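Local atomic coordinates of putative N-acetylmuramoyl-L-alanine amidase,autolysin cwp6 (Peptoclostridium difficile, PDB entry 5J72), a protein that probably hydrolyses the N-acetylmuramoyl-L-alanine amide bond of peptidoglycan as a zinc-dependent autolysin, and carries CWB2 domains that anchor it to the cell wall. Residues 530-544 against 600-613. Sequence-based numbering, arbitrary orientation.
Sequences HYNASNGSGNGVEIY and ILVECAFIDNKSDM. With ZN (zinc ion), chain I.
Asp-612 OD1 is gripped by two backbone amides. Gly-540 N reaches the syn lone pair of Asp-612 OD1 at 2.7 Å, and Phe-606 N meets the anti lone pair of the same OD1 at 3.0 Å. This ties helix 610-614 to the loop between two strands of the mixed sheet in the amidase_3 domain. Strand 599-606 runs there between strands 525-532, parallel, and 541-544, antiparallel. A beta bulge shifts the parallel register between His-530 and Asn-532.

The Phe-606 ring is packed on both faces. Asn-532 CB sits 3.3 Å from the ring centroid, almost on the ring normal, and the Asn-532 amide is stacked at 19° to the ring. The backbone of Gly-538 and Asn-539 covers the opposite face. Beyond the ring, Ser-534 N gives Asp-608 OD1 a nearly straight bond of 2.8 Å. Asn-609 has CG anti to its backbone N (chi1 178°). From there ND2 donates to Gly-536 O, while OD1 caps the helix through Asp-612 N.

The zinc site lies farther along the sheet, where His-530 pairs with Glu-603. His-530 ND1 binds zinc with His-460, Glu-477 and waters. Leu-601 CD1 lies over one face of the imidazole. The Glu-603 carboxylate stacks on the Asn-532 amide, planes 11° apart. Glu-603 OE2 is 3.0 Å from a zinc-bound water, which is 2.2 Å from the zinc ion.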
loop_
_atom_site.group_PDB
_atom_site.type_symbol
_atom_site.label_atom_id
_atom_site.label_comp_id
_atom_site.label_asym_id
_atom_site.label_seq_id
_atom_site.Cartn_x
_atom_site.Cartn_y
_atom_site.Cartn_z
ATOM N N HIS A 530 -13.484 -4.070 -25.346
ATOM C CA HIS A 530 -14.552 -3.110 -25.597
ATOM C C HIS A 530 -15.907 -3.615 -25.085
ATOM O O HIS A 530 -16.021 -4.776 -24.687
ATOM C CB HIS A 530 -14.652 -2.880 -27.121
ATOM C CG HIS A 530 -13.548 -2.014 -27.661
ATOM N ND1 HIS A 530 -13.769 -0.689 -28.060
ATOM C CD2 HIS A 530 -12.223 -2.284 -27.842
ATOM C CE1 HIS A 530 -12.582 -0.227 -28.442
ATOM N NE2 HIS A 530 -11.611 -1.132 -28.336
ATOM N N TYR A 531 -16.930 -2.731 -25.056
ATOM C CA TYR A 531 -18.295 -3.121 -24.680
ATOM C C TYR A 531 -19.209 -2.714 -25.861
ATOM O O TYR A 531 -18.974 -1.661 -26.463
ATOM C CB TYR A 531 -18.721 -2.454 -23.374
ATOM C CG TYR A 531 -18.203 -3.238 -22.189
ATOM C CD1 TYR A 531 -19.019 -4.138 -21.512
ATOM C CD2 TYR A 531 -16.873 -3.129 -21.784
ATOM C CE1 TYR A 531 -18.525 -4.923 -20.476
ATOM C CE2 TYR A 531 -16.370 -3.912 -20.744
ATOM C CZ TYR A 531 -17.196 -4.811 -20.098
ATOM O OH TYR A 531 -16.696 -5.591 -19.075
ATOM N N ASN A 532 -20.190 -3.564 -26.233
ATOM C CA ASN A 532 -21.079 -3.318 -27.387
ATOM C C ASN A 532 -22.257 -2.460 -27.019
ATOM O O ASN A 532 -22.477 -2.157 -25.843
ATOM C CB ASN A 532 -21.655 -4.624 -27.932
ATOM C CG ASN A 532 -21.199 -4.889 -29.314
ATOM O OD1 ASN A 532 -21.140 -3.959 -30.117
ATOM N ND2 ASN A 532 -20.804 -6.113 -29.675
ATOM N N ALA A 533 -23.029 -2.078 -28.053
ATOM C CA ALA A 533 -24.251 -1.251 -27.902
ATOM C C ALA A 533 -25.048 -1.343 -29.213
ATOM O O ALA A 533 -24.494 -1.702 -30.234
ATOM C CB ALA A 533 -23.888 0.231 -27.638
ATOM N N SER A 534 -26.312 -1.032 -29.161
ATOM C CA SER A 534 -27.200 -0.968 -30.311
ATOM C C SER A 534 -28.359 -0.132 -29.725
ATOM O O SER A 534 -28.434 1.064 -29.947
ATOM C CB SER A 534 -27.606 -2.368 -30.782
ATOM O OG SER A 534 -28.280 -3.153 -29.810
ATOM N N ASN A 535 -29.219 -0.776 -28.951
ATOM C CA ASN A 535 -30.332 -0.188 -28.193
ATOM C C ASN A 535 -30.490 -1.220 -27.072
ATOM O O ASN A 535 -29.530 -1.926 -26.842
ATOM C CB ASN A 535 -31.616 0.025 -29.032
ATOM C CG ASN A 535 -31.650 -0.728 -30.331
ATOM O OD1 ASN A 535 -31.984 -1.922 -30.349
ATOM N ND2 ASN A 535 -31.310 -0.114 -31.454
ATOM N N GLY A 536 -31.594 -1.365 -26.363
ATOM C CA GLY A 536 -31.580 -2.393 -25.322
ATOM C C GLY A 536 -31.571 -3.785 -25.927
ATOM O O GLY A 536 -31.253 -4.766 -25.263
ATOM N N SER A 537 -31.921 -3.840 -27.237
ATOM C CA SER A 537 -32.040 -5.035 -28.076
ATOM C C SER A 537 -30.808 -5.993 -28.082
ATOM O O SER A 537 -30.879 -7.075 -27.476
ATOM C CB SER A 537 -32.320 -4.596 -29.509
ATOM O OG SER A 537 -32.787 -5.690 -30.279
ATOM N N GLY A 538 -29.707 -5.617 -28.778
ATOM C CA GLY A 538 -28.523 -6.474 -28.832
ATOM C C GLY A 538 -28.077 -6.899 -27.443
ATOM O O GLY A 538 -28.249 -6.184 -26.463
ATOM N N ASN A 539 -27.513 -8.102 -27.354
ATOM C CA ASN A 539 -27.019 -8.659 -26.092
ATOM C C ASN A 539 -26.094 -9.817 -26.460
ATOM O O ASN A 539 -26.203 -10.362 -27.567
ATOM C CB ASN A 539 -28.168 -9.143 -25.166
ATOM C CG ASN A 539 -28.960 -10.319 -25.739
ATOM O OD1 ASN A 539 -29.952 -10.101 -26.448
ATOM N ND2 ASN A 539 -28.554 -11.578 -25.538
ATOM N N GLY A 540 -25.177 -10.173 -25.543
ATOM C CA GLY A 540 -24.237 -11.258 -25.790
ATOM C C GLY A 540 -22.803 -10.777 -25.967
ATOM O O GLY A 540 -22.507 -9.581 -25.861
ATOM N N VAL A 541 -21.910 -11.742 -26.262
ATOM C CA VAL A 541 -20.475 -11.522 -26.425
ATOM C C VAL A 541 -20.057 -11.961 -27.833
ATOM O O VAL A 541 -20.588 -12.951 -28.374
ATOM C CB VAL A 541 -19.724 -12.344 -25.302
ATOM C CG1 VAL A 541 -20.151 -13.810 -25.320
ATOM C CG2 VAL A 541 -18.210 -12.304 -25.514
ATOM N N GLU A 542 -19.117 -11.221 -28.443
ATOM C CA GLU A 542 -18.557 -11.551 -29.754
ATOM C C GLU A 542 -17.143 -11.076 -29.765
ATOM O O GLU A 542 -16.817 -10.146 -29.031
ATOM C CB GLU A 542 -19.317 -10.858 -30.892
ATOM C CG GLU A 542 -19.418 -9.342 -30.680
ATOM C CD GLU A 542 -20.382 -8.696 -31.716
ATOM O OE1 GLU A 542 -21.323 -9.403 -32.191
ATOM O OE2 GLU A 542 -20.181 -7.513 -32.059
ATOM N N ILE A 543 -16.313 -11.690 -30.557
ATOM C CA ILE A 543 -14.945 -11.256 -30.620
ATOM C C ILE A 543 -14.591 -11.147 -32.094
ATOM O O ILE A 543 -14.923 -12.047 -32.859
ATOM C CB ILE A 543 -14.055 -12.310 -29.886
ATOM C CG1 ILE A 543 -14.549 -12.468 -28.377
ATOM C CG2 ILE A 543 -12.566 -11.896 -29.985
ATOM C CD1 ILE A 543 -13.729 -13.396 -27.553
ATOM N N TYR A 544 -13.901 -10.092 -32.490
ATOM C CA TYR A 544 -13.434 -9.935 -33.856
ATOM C C TYR A 544 -12.050 -10.413 -33.982
ATOM O O TYR A 544 -11.230 -10.157 -33.074
ATOM C CB TYR A 544 -13.460 -8.453 -34.252
ATOM C CG TYR A 544 -14.875 -7.998 -34.446
ATOM C CD1 TYR A 544 -15.597 -7.463 -33.402
ATOM C CD2 TYR A 544 -15.526 -8.182 -35.673
ATOM C CE1 TYR A 544 -16.929 -7.122 -33.549
ATOM C CE2 TYR A 544 -16.856 -7.851 -35.826
ATOM C CZ TYR A 544 -17.557 -7.324 -34.762
ATOM O OH TYR A 544 -18.888 -7.022 -34.875
ATOM N N ILE A 600 -6.948 -9.235 -31.538
ATOM C CA ILE A 600 -8.376 -9.478 -31.535
ATOM C C ILE A 600 -9.017 -8.354 -30.777
ATOM O O ILE A 600 -8.331 -7.611 -30.042
ATOM C CB ILE A 600 -8.800 -10.778 -30.835
ATOM C CG1 ILE A 600 -8.212 -10.775 -29.372
ATOM C CG2 ILE A 600 -8.244 -12.028 -31.633
ATOM C CD1 ILE A 600 -8.775 -11.879 -28.544
ATOM N N LEU A 601 -10.325 -8.240 -30.908
ATOM C CA LEU A 601 -11.067 -7.242 -30.192
ATOM C C LEU A 601 -12.260 -7.897 -29.579
ATOM O O LEU A 601 -13.141 -8.420 -30.258
ATOM C CB LEU A 601 -11.483 -6.051 -31.063
ATOM C CG LEU A 601 -12.207 -4.889 -30.359
ATOM C CD1 LEU A 601 -11.893 -3.602 -31.096
ATOM C CD2 LEU A 601 -13.705 -5.051 -30.279
ATOM N N VAL A 602 -12.303 -7.874 -28.255
ATOM C CA VAL A 602 -13.357 -8.492 -27.487
ATOM C C VAL A 602 -14.447 -7.523 -27.178
ATOM O O VAL A 602 -14.168 -6.472 -26.621
ATOM C CB VAL A 602 -12.787 -9.019 -26.131
ATOM C CG1 VAL A 602 -13.882 -9.698 -25.301
ATOM C CG2 VAL A 602 -11.613 -9.979 -26.393
ATOM N N GLU A 603 -15.725 -7.860 -27.542
ATOM C CA GLU A 603 -16.867 -7.034 -27.148
ATOM C C GLU A 603 -17.469 -7.844 -26.031
ATOM O O GLU A 603 -18.307 -8.740 -26.298
ATOM C CB GLU A 603 -17.868 -6.882 -28.294
ATOM C CG GLU A 603 -17.228 -6.121 -29.440
ATOM C CD GLU A 603 -17.365 -4.603 -29.245
ATOM O OE1 GLU A 603 -17.825 -4.171 -28.183
ATOM O OE2 GLU A 603 -17.006 -3.862 -30.166
ATOM N N CYS A 604 -17.043 -7.577 -24.770
ATOM C CA CYS A 604 -17.441 -8.368 -23.597
ATOM C C CYS A 604 -18.910 -8.634 -23.425
ATOM O O CYS A 604 -19.308 -9.730 -23.043
ATOM C CB CYS A 604 -16.916 -7.692 -22.328
ATOM S SG CYS A 604 -15.131 -7.397 -22.380
ATOM N N ALA A 605 -19.712 -7.581 -23.636
ATOM C CA ALA A 605 -21.145 -7.631 -23.409
ATOM C C ALA A 605 -21.730 -6.321 -23.964
ATOM O O ALA A 605 -20.962 -5.419 -24.339
ATOM C CB ALA A 605 -21.403 -7.694 -21.912
ATOM N N PHE A 606 -23.077 -6.232 -24.049
ATOM C CA PHE A 606 -23.746 -5.017 -24.524
ATOM C C PHE A 606 -23.944 -4.207 -23.311
ATOM O O PHE A 606 -24.669 -4.623 -22.414
ATOM C CB PHE A 606 -25.107 -5.327 -25.209
ATOM C CG PHE A 606 -24.911 -5.692 -26.662
ATOM C CD1 PHE A 606 -24.272 -6.870 -27.018
ATOM C CD2 PHE A 606 -25.289 -4.819 -27.669
ATOM C CE1 PHE A 606 -24.013 -7.166 -28.346
ATOM C CE2 PHE A 606 -25.024 -5.121 -29.000
ATOM C CZ PHE A 606 -24.386 -6.294 -29.327
ATOM N N ILE A 607 -23.292 -3.023 -23.260
ATOM C CA ILE A 607 -23.364 -2.146 -22.078
ATOM C C ILE A 607 -24.767 -1.490 -21.910
ATOM O O ILE A 607 -25.050 -0.946 -20.837
ATOM C CB ILE A 607 -22.234 -1.055 -22.175
ATOM C CG1 ILE A 607 -21.869 -0.576 -20.754
ATOM C CG2 ILE A 607 -22.676 0.161 -23.065
ATOM C CD1 ILE A 607 -20.555 0.200 -20.768
ATOM N N ASP A 608 -25.626 -1.582 -22.952
ATOM C CA ASP A 608 -27.006 -1.045 -22.948
ATOM C C ASP A 608 -28.001 -2.215 -22.881
ATOM O O ASP A 608 -29.182 -2.017 -23.150
ATOM C CB ASP A 608 -27.294 -0.195 -24.223
ATOM C CG ASP A 608 -27.005 -0.953 -25.529
ATOM O OD1 ASP A 608 -27.349 -0.428 -26.617
ATOM O OD2 ASP A 608 -26.428 -2.081 -25.462
ATOM N N ASN A 609 -27.549 -3.440 -22.546
ATOM C CA ASN A 609 -28.516 -4.552 -22.400
ATOM C C ASN A 609 -28.618 -4.924 -20.905
ATOM O O ASN A 609 -27.626 -5.324 -20.300
ATOM C CB ASN A 609 -28.127 -5.778 -23.222
ATOM C CG ASN A 609 -29.115 -6.901 -22.991
ATOM O OD1 ASN A 609 -28.920 -7.730 -22.079
ATOM N ND2 ASN A 609 -30.216 -6.973 -23.750
ATOM N N LYS A 610 -29.809 -4.789 -20.305
ATOM C CA LYS A 610 -29.986 -5.070 -18.875
ATOM C C LYS A 610 -29.617 -6.491 -18.454
ATOM O O LYS A 610 -29.019 -6.675 -17.392
ATOM C CB LYS A 610 -31.438 -4.820 -18.472
ATOM C CG LYS A 610 -31.502 -4.193 -17.084
ATOM C CD LYS A 610 -32.702 -4.661 -16.280
ATOM C CE LYS A 610 -32.550 -4.151 -14.879
ATOM N NZ LYS A 610 -31.933 -5.189 -14.024
ATOM N N SER A 611 -29.982 -7.490 -19.242
ATOM C CA SER A 611 -29.638 -8.862 -18.857
ATOM C C SER A 611 -28.063 -9.054 -18.759
ATOM O O SER A 611 -27.577 -9.639 -17.793
ATOM C CB SER A 611 -30.243 -9.834 -19.859
ATOM O OG SER A 611 -29.849 -11.167 -19.563
ATOM N N ASP A 612 -27.302 -8.531 -19.755
ATOM C CA ASP A 612 -25.830 -8.593 -19.788
ATOM C C ASP A 612 -25.253 -7.819 -18.620
ATOM O O ASP A 612 -24.444 -8.351 -17.871
ATOM C CB ASP A 612 -25.294 -7.986 -21.106
ATOM C CG ASP A 612 -25.426 -8.869 -22.323
ATOM O OD1 ASP A 612 -24.971 -8.453 -23.413
ATOM O OD2 ASP A 612 -25.973 -9.985 -22.191
ATOM N N MET A 613 -25.683 -6.539 -18.447
ATOM C CA MET A 613 -25.163 -5.664 -17.382
ATOM C C MET A 613 -25.504 -6.137 -15.980
ATOM O O MET A 613 -24.766 -5.841 -15.034
ATOM C CB MET A 613 -25.678 -4.231 -17.592
ATOM C CG MET A 613 -25.082 -3.631 -18.826
ATOM S SD MET A 613 -23.289 -3.355 -18.510
ATOM C CE MET A 613 -22.642 -4.522 -19.508
HETATM ZN ZN ZN I . -15.697 0.326 -28.346
HETATM O O HOH W 1 -17.154 -1.159 -28.923
HETATM O O HOH W 2 -20.753 -8.057 -27.469
HETATM O O HOH W 3 -31.860 -4.140 -22.228
HETATM O O HOH W 4 -15.244 0.585 -30.438
HETATM O O HOH W 5 -17.599 1.584 -28.904
#